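Local coordinates for Slr0280 protein (Synechocystis sp., PDB 5H3K) that is of unknown function but has a phosphodiester glycosidase (NAGPA) family domain, so it may cleave sugars from phosphodiester linkages, at residues A[340-345]-A[518-523]; A[363-368]-A[405-410]. One frame throughout, in Å; residues are numbered along the deposited sequence.

Contact 1: residues A[340-345]-A[518-523]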
ATOM      1  N   ALA A 340       1.060   2.905  -5.280  1.00  2.26           N
ATOM      2  CA  ALA A 340       0.410   3.481  -6.456  1.00  2.79           C
ATOM      3  C   ALA A 340       1.350   3.842  -7.606  1.00  3.12           C
ATOM      4  O   ALA A 340       1.634   3.006  -8.472  1.00  3.64           O
ATOM      5  CB  ALA A 340      -0.480   4.692  -6.045  1.00  3.30           C
ATOM      6  N   GLY A 341       1.827   5.084  -7.645  1.00  3.05           N
ATOM      7  CA  GLY A 341       2.503   5.568  -8.838  1.00  3.62           C
ATOM      8  C   GLY A 341       3.968   5.173  -9.024  1.00  3.71           C
ATOM      9  O   GLY A 341       4.674   4.854  -8.064  1.00  4.14           O
ATOM     10  N   PHE A 342       4.435   5.230 -10.271  1.00  2.47           N
ATOM     11  CA  PHE A 342       5.843   5.014 -10.586  1.00  3.48           C
ATOM     12  C   PHE A 342       6.730   6.155 -10.075  1.00  2.98           C
ATOM     13  O   PHE A 342       6.287   7.304  -9.940  1.00  3.53           O
ATOM     14  CB  PHE A 342       6.010   4.874 -12.095  1.00  4.46           C
ATOM     15  CG  PHE A 342       5.317   3.671 -12.664  1.00  3.92           C
ATOM     16  CD1 PHE A 342       4.198   3.809 -13.471  1.00  4.94           C
ATOM     17  CD2 PHE A 342       5.789   2.399 -12.376  1.00  6.86           C
ATOM     18  CE1 PHE A 342       3.549   2.682 -14.000  1.00  4.02           C
ATOM     19  CE2 PHE A 342       5.153   1.260 -12.900  1.00  5.19           C
ATOM     20  CZ  PHE A 342       4.045   1.400 -13.704  1.00  5.85           C
ATOM     21  N   PHE A 343       7.983   5.830  -9.793  1.00  3.10           N
ATOM     22  CA  PHE A 343       8.933   6.793  -9.260  1.00  3.67           C
ATOM     23  C   PHE A 343      10.343   6.358  -9.611  1.00  6.21           C
ATOM     24  O   PHE A 343      10.570   5.214 -10.033  1.00  5.20           O
ATOM     25  CB  PHE A 343       8.777   6.934  -7.725  1.00  4.05           C
ATOM     26  CG  PHE A 343       8.987   5.633  -6.950  1.00  5.37           C
ATOM     27  CD1 PHE A 343       7.946   4.724  -6.788  1.00  3.33           C
ATOM     28  CD2 PHE A 343      10.223   5.333  -6.383  1.00 10.56           C
ATOM     29  CE1 PHE A 343       8.131   3.523  -6.083  1.00  4.79           C
ATOM     30  CE2 PHE A 343      10.420   4.136  -5.676  1.00  6.75           C
ATOM     31  CZ  PHE A 343       9.362   3.230  -5.530  1.00  6.93           C
ATOM     32  N   ASN A 344      11.274   7.288  -9.442  1.00  5.91           N
ATOM     33  CA  ASN A 344      12.693   7.046  -9.653  1.00  8.96           C
ATOM     34  C   ASN A 344      13.277   6.712  -8.292  1.00  8.34           C
ATOM     35  O   ASN A 344      13.307   7.559  -7.403  1.00  8.60           O
ATOM     36  CB  ASN A 344      13.316   8.322 -10.228  1.00  8.62           C
ATOM     37  CG  ASN A 344      14.797   8.177 -10.531  1.00 13.80           C
ATOM     38  OD1 ASN A 344      15.505   7.412  -9.881  1.00 14.91           O
ATOM     39  ND2 ASN A 344      15.274   8.941 -11.501  1.00 13.89           N
ATOM     40  N   ARG A 345      13.705   5.469  -8.080  1.00 11.74           N
ATOM     41  CA  ARG A 345      14.170   5.111  -6.736  1.00 14.93           C
ATOM     42  C   ARG A 345      15.516   5.758  -6.402  1.00 17.38           C
ATOM     43  O   ARG A 345      15.886   5.870  -5.235  1.00 19.53           O
ATOM     44  CB  ARG A 345      14.229   3.595  -6.540  1.00 19.90           C
ATOM     45  CG  ARG A 345      15.086   2.866  -7.540  1.00 28.45           C
ATOM     46  CD  ARG A 345      15.222   1.395  -7.148  1.00 35.85           C
ATOM     47  NE  ARG A 345      16.102   1.215  -5.992  1.00 39.30           N
ATOM     48  CZ  ARG A 345      17.430   1.151  -6.070  1.00 41.72           C
ATOM     49  NH1 ARG A 345      18.157   0.983  -4.972  1.00 35.02           N
ATOM     50  NH2 ARG A 345      18.034   1.261  -7.250  1.00 38.89           N
ATOM     51  N   GLU A 518       1.782   3.556 -24.356  1.00  8.40           N
ATOM     52  CA  GLU A 518       1.995   4.322 -23.129  1.00  8.28           C
ATOM     53  C   GLU A 518       3.477   4.480 -22.774  1.00  8.17           C
ATOM     54  O   GLU A 518       3.821   4.885 -21.662  1.00  9.77           O
ATOM     55  CB  GLU A 518       1.227   3.681 -21.966  1.00  9.14           C
ATOM     56  CG  GLU A 518      -0.292   3.737 -22.130  1.00  7.62           C
ATOM     57  CD  GLU A 518      -1.033   3.338 -20.868  1.00  6.69           C
ATOM     58  OE1 GLU A 518      -0.515   3.618 -19.756  1.00  6.09           O
ATOM     59  OE2 GLU A 518      -2.141   2.763 -20.978  1.00  7.27           O
ATOM     60  N   GLY A 519       4.359   4.131 -23.710  1.00  9.50           N
ATOM     61  CA  GLY A 519       5.785   4.370 -23.538  1.00  9.61           C
ATOM     62  C   GLY A 519       6.547   3.434 -22.611  1.00 11.58           C
ATOM     63  O   GLY A 519       7.623   3.780 -22.118  1.00 14.95           O
ATOM     64  N   PHE A 520       6.006   2.248 -22.363  1.00  8.09           N
ATOM     65  CA  PHE A 520       6.705   1.275 -21.530  1.00  9.21           C
ATOM     66  C   PHE A 520       7.681   0.465 -22.371  1.00 12.70           C
ATOM     67  O   PHE A 520       7.366   0.109 -23.512  1.00 11.12           O
ATOM     68  CB  PHE A 520       5.688   0.363 -20.857  1.00  9.45           C
ATOM     69  CG  PHE A 520       4.923   1.038 -19.740  1.00  7.94           C
ATOM     70  CD1 PHE A 520       3.670   1.596 -19.963  1.00  8.06           C
ATOM     71  CD2 PHE A 520       5.471   1.116 -18.469  1.00  9.02           C
ATOM     72  CE1 PHE A 520       2.967   2.229 -18.921  1.00  6.41           C
ATOM     73  CE2 PHE A 520       4.778   1.733 -17.431  1.00 10.31           C
ATOM     74  CZ  PHE A 520       3.529   2.286 -17.659  1.00  6.58           C
ATOM     75  N   SER A 521       8.857   0.175 -21.812  1.00 12.51           N
ATOM     76  CA  SER A 521       9.953  -0.468 -22.557  1.00 15.66           C
ATOM     77  C   SER A 521       9.663  -1.925 -22.906  1.00 16.52           C
ATOM     78  O   SER A 521       8.762  -2.537 -22.334  1.00 11.43           O
ATOM     79  CB  SER A 521      11.253  -0.402 -21.758  1.00 16.34           C
ATOM     80  OG  SER A 521      11.215  -1.278 -20.633  1.00 14.95           O
ATOM     81  N   SER A 522      10.435  -2.480 -23.842  1.00 16.26           N
ATOM     82  CA  SER A 522      10.336  -3.894 -24.183  1.00 16.32           C
ATOM     83  C   SER A 522      10.598  -4.748 -22.957  1.00 16.79           C
ATOM     84  O   SER A 522       9.903  -5.743 -22.719  1.00 16.68           O
ATOM     85  CB  SER A 522      11.351  -4.262 -25.266  1.00 19.76           C
ATOM     86  OG  SER A 522      11.238  -3.394 -26.373  1.00 29.28           O
ATOM     87  N   ALA A 523      11.613  -4.366 -22.190  1.00 15.45           N
ATOM     88  CA  ALA A 523      11.974  -5.102 -20.977  1.00 16.01           C
ATOM     89  C   ALA A 523      10.814  -5.136 -19.975  1.00 17.58           C
ATOM     90  O   ALA A 523      10.521  -6.177 -19.373  1.00 15.27           O
ATOM     91  CB  ALA A 523      13.214  -4.491 -20.339  1.00 17.09           C
TER

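Contact 2: residues A[363-368]-A[405-410]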
ATOM      1  N   GLY A 363       2.760  15.844 -11.959  1.00  4.39           N
ATOM      2  CA  GLY A 363       1.999  15.896 -13.198  1.00  4.49           C
ATOM      3  C   GLY A 363       2.016  14.591 -13.976  1.00  5.06           C
ATOM      4  O   GLY A 363       2.903  13.758 -13.768  1.00  5.33           O
ATOM      5  N   PRO A 364       1.059  14.421 -14.908  1.00  4.63           N
ATOM      6  CA  PRO A 364       0.985  13.220 -15.748  1.00  4.48           C
ATOM      7  C   PRO A 364       2.160  13.179 -16.723  1.00  6.89           C
ATOM      8  O   PRO A 364       2.677  14.236 -17.139  1.00  5.85           O
ATOM      9  CB  PRO A 364      -0.320  13.412 -16.544  1.00  5.50           C
ATOM     10  CG  PRO A 364      -0.982  14.654 -15.979  1.00  8.82           C
ATOM     11  CD  PRO A 364       0.126  15.461 -15.372  1.00  7.41           C
ATOM     12  N   ILE A 365       2.587  11.975 -17.082  1.00  4.20           N
ATOM     13  CA  ILE A 365       3.584  11.819 -18.141  1.00  5.81           C
ATOM     14  C   ILE A 365       3.201  10.723 -19.136  1.00  9.01           C
ATOM     15  O   ILE A 365       2.462   9.788 -18.785  1.00  6.06           O
ATOM     16  CB  ILE A 365       5.008  11.530 -17.584  1.00  7.15           C
ATOM     17  CG1 ILE A 365       5.078  10.149 -16.920  1.00  6.34           C
ATOM     18  CG2 ILE A 365       5.473  12.632 -16.620  1.00  8.58           C
ATOM     19  CD1 ILE A 365       6.504   9.697 -16.616  1.00  7.92           C
ATOM     20  N   LEU A 366       3.689  10.868 -20.375  1.00  7.73           N
ATOM     21  CA  LEU A 366       3.643   9.828 -21.410  1.00  7.72           C
ATOM     22  C   LEU A 366       2.234   9.333 -21.777  1.00  7.10           C
ATOM     23  O   LEU A 366       2.070   8.215 -22.243  1.00  8.53           O
ATOM     24  CB  LEU A 366       4.550   8.656 -21.017  1.00  7.19           C
ATOM     25  CG  LEU A 366       6.033   9.030 -21.019  1.00 12.46           C
ATOM     26  CD1 LEU A 366       6.871   7.971 -20.292  1.00 11.62           C
ATOM     27  CD2 LEU A 366       6.506   9.210 -22.459  1.00 15.24           C
ATOM     28  N   ASN A 367       1.225  10.170 -21.550  1.00  6.25           N
ATOM     29  CA  ASN A 367      -0.166   9.827 -21.839  1.00  6.35           C
ATOM     30  C   ASN A 367      -0.540   8.485 -21.202  1.00  6.12           C
ATOM     31  O   ASN A 367      -1.239   7.666 -21.799  1.00  7.63           O
ATOM     32  CB  ASN A 367      -0.414   9.813 -23.349  1.00  9.76           C
ATOM     33  CG  ASN A 367      -1.860  10.140 -23.712  1.00 20.76           C
ATOM     34  OD1 ASN A 367      -2.520  10.945 -23.039  1.00 19.59           O
ATOM     35  ND2 ASN A 367      -2.359   9.522 -24.785  1.00 18.98           N
ATOM     36  N   ARG A 368      -0.085   8.283 -19.969  1.00  5.14           N
ATOM     37  CA  ARG A 368      -0.279   7.014 -19.280  1.00  4.35           C
ATOM     38  C   ARG A 368      -1.631   6.855 -18.612  1.00  4.74           C
ATOM     39  O   ARG A 368      -2.302   7.839 -18.293  1.00  4.65           O
ATOM     40  CB  ARG A 368       0.849   6.795 -18.286  1.00  5.53           C
ATOM     41  CG  ARG A 368       2.086   6.304 -19.002  1.00  5.81           C
ATOM     42  CD  ARG A 368       3.292   6.160 -18.103  1.00  7.39           C
ATOM     43  NE  ARG A 368       4.315   5.463 -18.873  1.00  6.30           N
ATOM     44  CZ  ARG A 368       5.521   5.121 -18.433  1.00  9.47           C
ATOM     45  NH1 ARG A 368       5.921   5.434 -17.202  1.00  9.54           N
ATOM     46  NH2 ARG A 368       6.337   4.465 -19.253  1.00 11.09           N
ATOM     47  N   SER A 405       7.416  17.246 -11.776  1.00  7.67           N
ATOM     48  CA  SER A 405       7.746  15.889 -12.208  1.00  7.47           C
ATOM     49  C   SER A 405       9.239  15.576 -12.179  1.00  8.20           C
ATOM     50  O   SER A 405      10.081  16.431 -12.483  1.00  6.92           O
ATOM     51  CB  SER A 405       7.190  15.637 -13.621  1.00  6.38           C
ATOM     52  OG  SER A 405       7.473  14.309 -14.072  1.00  6.62           O
ATOM     53  N   GLY A 406       9.562  14.336 -11.827  1.00  7.10           N
ATOM     54  CA  GLY A 406      10.923  13.839 -11.958  1.00  5.55           C
ATOM     55  C   GLY A 406      11.256  13.420 -13.376  1.00  8.00           C
ATOM     56  O   GLY A 406      12.395  13.013 -13.664  1.00  8.37           O
ATOM     57  N   TYR A 407      10.278  13.519 -14.280  1.00  8.05           N
ATOM     58  CA  TYR A 407      10.493  13.098 -15.659  1.00  7.61           C
ATOM     59  C   TYR A 407      11.132  14.202 -16.520  1.00 11.02           C
ATOM     60  O   TYR A 407      10.580  15.291 -16.690  1.00 10.22           O
ATOM     61  CB  TYR A 407       9.180  12.607 -16.274  1.00  8.29           C
ATOM     62  CG  TYR A 407       9.317  12.060 -17.680  1.00 10.73           C
ATOM     63  CD1 TYR A 407      10.103  10.942 -17.942  1.00 12.19           C
ATOM     64  CD2 TYR A 407       8.643  12.648 -18.732  1.00 12.13           C
ATOM     65  CE1 TYR A 407      10.228  10.437 -19.237  1.00 13.16           C
ATOM     66  CE2 TYR A 407       8.750  12.141 -20.031  1.00 16.58           C
ATOM     67  CZ  TYR A 407       9.548  11.040 -20.271  1.00 14.80           C
ATOM     68  OH  TYR A 407       9.657  10.548 -21.560  1.00 19.56           O
ATOM     69  N   VAL A 408      12.302  13.905 -17.073  1.00 11.85           N
ATOM     70  CA  VAL A 408      13.092  14.914 -17.781  1.00 12.60           C
ATOM     71  C   VAL A 408      13.094  14.748 -19.298  1.00 11.95           C
ATOM     72  O   VAL A 408      13.599  13.752 -19.837  1.00 13.17           O
ATOM     73  CB  VAL A 408      14.544  14.925 -17.279  1.00 14.00           C
ATOM     74  CG1 VAL A 408      15.326  16.023 -17.968  1.00 18.40           C
ATOM     75  CG2 VAL A 408      14.589  15.118 -15.786  1.00 14.21           C
ATOM     76  N   GLN A 409      12.525  15.738 -19.981  1.00 15.27           N
ATOM     77  CA  GLN A 409      12.574  15.828 -21.436  1.00 14.18           C
ATOM     78  C   GLN A 409      12.764  17.289 -21.840  1.00 16.90           C
ATOM     79  O   GLN A 409      12.505  18.198 -21.053  1.00 14.90           O
ATOM     80  CB  GLN A 409      11.290  15.288 -22.069  1.00 17.21           C
ATOM     81  CG  GLN A 409      11.037  13.794 -21.871  1.00 17.49           C
ATOM     82  CD  GLN A 409      12.059  12.909 -22.578  1.00 22.90           C
ATOM     83  OE1 GLN A 409      12.655  13.304 -23.579  1.00 30.08           O
ATOM     84  NE2 GLN A 409      12.262  11.702 -22.053  1.00 28.59           N
ATOM     85  N   ARG A 410      13.238  17.519 -23.055  1.00 15.07           N
ATOM     86  CA  ARG A 410      13.285  18.882 -23.560  1.00 18.17           C
ATOM     87  C   ARG A 410      11.869  19.445 -23.580  1.00 16.61           C
ATOM     88  O   ARG A 410      10.916  18.753 -23.961  1.00 18.87           O
ATOM     89  CB  ARG A 410      13.898  18.914 -24.959  1.00 19.45           C
ATOM     90  CG  ARG A 410      15.394  18.612 -24.949  1.00 30.59           C
ATOM     91  CD  ARG A 410      15.956  18.450 -26.362  1.00 37.99           C
ATOM     92  NE  ARG A 410      16.174  19.731 -27.029  1.00 40.63           N
ATOM     93  CZ  ARG A 410      15.299  20.310 -27.847  1.00 40.63           C
ATOM     94  NH1 ARG A 410      14.132  19.726 -28.101  1.00 37.77           N
ATOM     95  NH2 ARG A 410      15.596  21.475 -28.412  1.00 37.57           N
TER
HETATM   96  O   HOH W   1       5.232  13.336 -12.681  1.00  5.28           O

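Contact 1: residues A[340-345]-A[518-523]
An offset edge-to-face pair of phenylalanines, Phe342 with Phe520, joins the loop that leads into the short strand 343-344 to the turn just ahead of helix 522-526. The backbones stay well apart, with the CA atoms of Phe342 and Phe520 11.6 Å from each other, and the two side chains reach across from opposite directions. Phe520 turns the edge of its ring toward Phe342, the centroids 5.6 Å apart and the planes at 61°, a tilt well short of perpendicular. The touching edge is CZ and CE2 of Phe520, which meets the CE1-CZ rim of the other ring: CZ lies 3.7 Å from Phe342 CE1, while CE2 sits 3.8 Å from Phe342 CZ. In Phe520, CG lies anti to the carbonyl carbon (chi1 -73°), which carries the ring out from the turn toward Phe342. Glu518 OE1 also lies at the edge of the Phe520 ring, in its plane, and Arg368 makes a cation-pi contact with the same ring, which further stacks with Phe524. Ser521 N-caps the helix, its OG taking a hydrogen bond from Phe524 N. Across the pair itself no hydrogen bond forms and only 76 Å² is buried, so the two segments are joined mainly by dispersion at the ring rims, perhaps with a modest edge-to-pi electrostatic term.

Contact 2: residues A[363-368]-A[405-410]
Ile365 packs against the ring of Tyr407 with both of its branches, and this is the more extensive part of the contact between the two loops. Its CD1 lies over one ring face, 4.2 Å from the centroid and 25° off the ring normal, a CH-pi contact displaced toward the CG side. The other branch, CG2, reaches the base of the tyrosine at 3.7 Å from Tyr407 CB and also lies against Ser405 OG. With CG1 set between the backbone N and the carbonyl carbon (chi1 68°), both branches of Ile365 can meet Tyr407. At the start of the second loop, Ser405 forms an ST turn: its OG accepts a hydrogen bond of 2.9 Å from Tyr407 N. Ser405 OG is also 2.8 Å from a water that donates to Gly363 O, so the loop after strand 359-362 is tied through solvent to the one after strand 397-403, with no direct hydrogen bond between them. Toward the phenol end the contact thins. Leu366, partly exposed, crosses Tyr407 at about a right angle and touches mainly the hydroxyl, its CD2 3.5 Å from Tyr407 OH, while its CD1 lies over the guanidinium of Arg368. Were Tyr407 an alanine, Ile365 CD1 would probably lose its aromatic face and a gap would be likely to open beside Leu366. Gln409 NE2 gives Tyr407 OH only a weak hydrogen bond, bent to 117° at the hydrogen.

Contacts 1 and 2 lie on the same side of the chain's centre, their own centres about 11 Å apart. Along the chain the order is 340-345, 363-368, 405-410 and 518-523, so both segments of contact 2 fall between those of contact 1. Arg368 joins them: its NE is 2.9 Å from Glu518 O, a probable hydrogen bond. Its segment, 363-368, leads from strand 359-362 into strand 369-373, while 405-410 connects strands 397-403 and 411-415; all four strands belong to one mixed sheet. The turn before helix 522-526, part of the phosphodiester glycosidase domain, thus meets Phe342 through contact 1 and the loop before strand 369-373 through Arg368, and sits between the two.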